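Local atomic coordinates of papain-like cysteine protease (Porcine reproductive and respiratory syndrome virus, PDB entry 3MTV), a protein that combines papain-like cysteine protease activity with a metal-dependent nuclease function and, as the nsp1beta portion of the viral polyprotein, probably blocks host mRNA export and interferon signalling. Residues R8-Y13 with R44-F49. Residues are numbered along the deposited sequence; the frame is centred on the assembly and turned at random.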
ATOM      1  N   ARG A   8      -0.555   6.172  14.173  1.00 60.87           N
ATOM      2  CA  ARG A   8      -1.229   4.988  14.686  1.00 73.53           C
ATOM      3  C   ARG A   8      -1.050   3.816  13.732  1.00 78.90           C
ATOM      4  O   ARG A   8      -2.000   3.083  13.420  1.00 66.15           O
ATOM      5  CB  ARG A   8      -2.701   5.286  15.069  1.00 66.24           C
ATOM      6  CG  ARG A   8      -3.479   5.788  13.882  1.00 70.36           C
ATOM      7  CD  ARG A   8      -3.960   7.279  14.002  1.00 89.89           C
ATOM      8  NE  ARG A   8      -4.074   7.906  12.644  1.00 89.32           N
ATOM      9  CZ  ARG A   8      -5.118   8.642  12.227  1.00 82.48           C
ATOM     10  NH1 ARG A   8      -6.135   8.848  13.083  1.00 93.10           N
ATOM     11  NH2 ARG A   8      -5.172   9.130  10.968  1.00 57.13           N
ATOM     12  N   GLY A   9       0.180   3.642  13.245  1.00 64.76           N
ATOM     13  CA  GLY A   9       0.494   2.368  12.633  1.00 43.51           C
ATOM     14  C   GLY A   9       0.223   2.320  11.137  1.00 42.55           C
ATOM     15  O   GLY A   9       0.599   1.401  10.512  1.00 61.88           O
ATOM     16  N   ALA A  10      -0.337   3.342  10.539  1.00 48.23           N
ATOM     17  CA  ALA A  10      -0.519   3.368   9.099  1.00 52.62           C
ATOM     18  C   ALA A  10       0.313   4.369   8.288  1.00 70.50           C
ATOM     19  O   ALA A  10       1.024   5.300   8.847  1.00 56.54           O
ATOM     20  CB  ALA A  10      -1.924   3.731   8.858  1.00 43.03           C
ATOM     21  N   VAL A  11       0.095   4.272   6.967  1.00 34.57           N
ATOM     22  CA  VAL A  11       0.655   5.275   6.110  1.00 42.37           C
ATOM     23  C   VAL A  11      -0.284   5.486   4.973  1.00 51.84           C
ATOM     24  O   VAL A  11      -1.141   4.682   4.784  1.00 55.24           O
ATOM     25  CB  VAL A  11       1.951   4.760   5.444  1.00 57.06           C
ATOM     26  CG1 VAL A  11       3.035   4.644   6.430  1.00 48.49           C
ATOM     27  CG2 VAL A  11       1.741   3.429   4.721  1.00 42.10           C
ATOM     28  N   MET A  12      -0.105   6.486   4.121  1.00 40.88           N
ATOM     29  CA  MET A  12      -1.195   6.677   3.211  1.00 48.36           C
ATOM     30  C   MET A  12      -0.682   7.054   1.911  1.00 56.96           C
ATOM     31  O   MET A  12       0.252   7.814   1.886  1.00 62.08           O
ATOM     32  CB  MET A  12      -2.024   7.854   3.685  1.00 57.48           C
ATOM     33  CG  MET A  12      -2.811   8.469   2.575  1.00 64.76           C
ATOM     34  SD  MET A  12      -4.033   9.718   3.056  1.00 80.81           S
ATOM     35  CE  MET A  12      -3.075  11.140   3.513  1.00 46.46           C
ATOM     36  N   TYR A  13      -1.256   6.536   0.826  1.00 52.50           N
ATOM     37  CA  TYR A  13      -0.654   6.780  -0.452  1.00 60.23           C
ATOM     38  C   TYR A  13      -1.591   7.702  -1.115  1.00 56.83           C
ATOM     39  O   TYR A  13      -2.772   7.563  -0.895  1.00 65.38           O
ATOM     40  CB  TYR A  13      -0.610   5.547  -1.323  1.00 59.55           C
ATOM     41  CG  TYR A  13       0.094   4.287  -0.843  1.00 59.72           C
ATOM     42  CD1 TYR A  13       0.443   4.098   0.467  1.00 51.40           C
ATOM     43  CD2 TYR A  13       0.377   3.247  -1.743  1.00 52.77           C
ATOM     44  CE1 TYR A  13       1.051   2.878   0.890  1.00 66.10           C
ATOM     45  CE2 TYR A  13       1.011   2.034  -1.320  1.00 58.71           C
ATOM     46  CZ  TYR A  13       1.337   1.869  -0.015  1.00 56.54           C
ATOM     47  OH  TYR A  13       1.943   0.733   0.397  1.00 51.74           O
ATOM     48  N   ARG A  44      -9.892  10.666   8.062  1.00 56.97           N
ATOM     49  CA  ARG A  44     -11.130  10.247   7.422  1.00 80.30           C
ATOM     50  C   ARG A  44     -10.970   8.804   6.967  1.00 71.85           C
ATOM     51  O   ARG A  44     -11.441   7.882   7.659  1.00 65.93           O
ATOM     52  CB  ARG A  44     -11.571  11.150   6.260  1.00 76.34           C
ATOM     53  CG  ARG A  44     -12.587  12.135   6.756  1.00 79.78           C
ATOM     54  CD  ARG A  44     -12.918  13.330   5.857  1.00 88.74           C
ATOM     55  NE  ARG A  44     -13.594  14.277   6.765  1.00 98.53           N
ATOM     56  CZ  ARG A  44     -14.161  15.454   6.459  1.00103.67           C
ATOM     57  NH1 ARG A  44     -14.185  15.960   5.183  1.00 58.81           N
ATOM     58  NH2 ARG A  44     -14.747  16.111   7.478  1.00 79.70           N
ATOM     59  N   LEU A  45     -10.317   8.649   5.813  1.00 80.72           N
ATOM     60  CA  LEU A  45      -9.619   7.425   5.373  1.00 60.49           C
ATOM     61  C   LEU A  45      -9.293   6.367   6.360  1.00 55.58           C
ATOM     62  O   LEU A  45      -9.760   5.301   6.269  1.00 46.10           O
ATOM     63  CB  LEU A  45      -8.259   7.736   4.822  1.00 67.24           C
ATOM     64  CG  LEU A  45      -8.055   6.928   3.539  1.00 72.65           C
ATOM     65  CD1 LEU A  45      -6.649   6.668   3.329  1.00 68.47           C
ATOM     66  CD2 LEU A  45      -8.764   5.637   3.635  1.00 54.43           C
ATOM     67  N   HIS A  46      -8.426   6.619   7.294  1.00 57.77           N
ATOM     68  CA  HIS A  46      -7.994   5.477   8.092  1.00 48.18           C
ATOM     69  C   HIS A  46      -9.079   5.054   8.978  1.00 49.97           C
ATOM     70  O   HIS A  46      -9.200   3.902   9.232  1.00 63.94           O
ATOM     71  CB  HIS A  46      -6.768   5.902   8.849  1.00 55.95           C
ATOM     72  CG  HIS A  46      -6.354   5.030   9.974  1.00 61.77           C
ATOM     73  ND1 HIS A  46      -5.469   3.994   9.808  1.00 46.76           N
ATOM     74  CD2 HIS A  46      -6.607   5.103  11.304  1.00 76.98           C
ATOM     75  CE1 HIS A  46      -5.201   3.447  10.971  1.00 62.74           C
ATOM     76  NE2 HIS A  46      -5.884   4.098  11.904  1.00 80.88           N
ATOM     77  N   THR A  47      -9.880   5.997   9.446  1.00 72.36           N
ATOM     78  CA  THR A  47     -10.957   5.695  10.366  1.00 69.87           C
ATOM     79  C   THR A  47     -12.079   4.963   9.662  1.00 67.60           C
ATOM     80  O   THR A  47     -12.685   3.996  10.191  1.00 56.62           O
ATOM     81  CB  THR A  47     -11.447   6.957  11.123  1.00 43.16           C
ATOM     82  OG1 THR A  47     -10.642   7.076  12.304  1.00 67.56           O
ATOM     83  CG2 THR A  47     -12.840   6.737  11.609  1.00 68.27           C
ATOM     84  N   SER A  48     -12.372   5.342   8.442  1.00 50.58           N
ATOM     85  CA  SER A  48     -13.529   4.682   7.895  1.00 56.00           C
ATOM     86  C   SER A  48     -13.381   3.549   6.857  1.00 65.54           C
ATOM     87  O   SER A  48     -14.258   2.707   6.689  1.00 70.16           O
ATOM     88  CB  SER A  48     -14.590   5.732   7.563  1.00 70.67           C
ATOM     89  OG  SER A  48     -13.958   6.756   6.911  1.00 78.41           O
ATOM     90  N   PHE A  49     -12.245   3.435   6.196  1.00 79.41           N
ATOM     91  CA  PHE A  49     -12.076   2.335   5.210  1.00 53.93           C
ATOM     92  C   PHE A  49     -11.141   1.215   5.543  1.00 47.20           C
ATOM     93  O   PHE A  49     -10.507   1.228   6.581  1.00 74.39           O
ATOM     94  CB  PHE A  49     -11.658   2.899   3.917  1.00 45.96           C
ATOM     95  CG  PHE A  49     -12.578   3.891   3.423  1.00 62.42           C
ATOM     96  CD1 PHE A  49     -12.442   5.208   3.772  1.00 79.22           C
ATOM     97  CD2 PHE A  49     -13.645   3.514   2.656  1.00 86.79           C
ATOM     98  CE1 PHE A  49     -13.339   6.157   3.321  1.00 56.23           C
ATOM     99  CE2 PHE A  49     -14.538   4.479   2.172  1.00 96.02           C
ATOM    100  CZ  PHE A  49     -14.354   5.809   2.500  1.00 72.03           C
TER
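The carbonyl oxygen Arg44 O is gripped twice at the end of the helix that sets Leu45 and His46 against Ala10 and Met12 of the strand and Arg8 of the loop before it. It accepts the helical bond from Ser48 N at 2.8 Å and a second from Ser48 OG at 2.9 Å, the hydroxyl standing 60° out of the carbonyl plane. No hydrogen bond spans the two segments themselves; the contact illustrates how a helix can lie on a sheet mainly through side-chain packing. His46 contributes the largest share. With CG anti to the backbone N (chi1 165°), its imidazole reaches the strand, where Ala10 CB meets ND1 obliquely at 3.7 Å. The Arg8 and His46 side chains run alongside in opposite senses, their flat groups only 25° apart. His46 CD2 sits over the centre of one guanidinium face, 3.9 Å from Arg8 CZ, while Arg8 CG approaches His46 NE2 at 3.5 Å. Further along, Met12 SD touches Leu45 CD1 at 4.0 Å, a purely apolar meeting. Trp21 of strand 18-23 completes the layer, packing against Ala10 and Leu45 and meeting the His46 ring edge-to-face. Helix 39-48 thus covers one side of the N-terminal antiparallel sheet, away from the probable protease residues Cys90 and His159, with strand 10-15 flanked by strands 3-7 and 18-23.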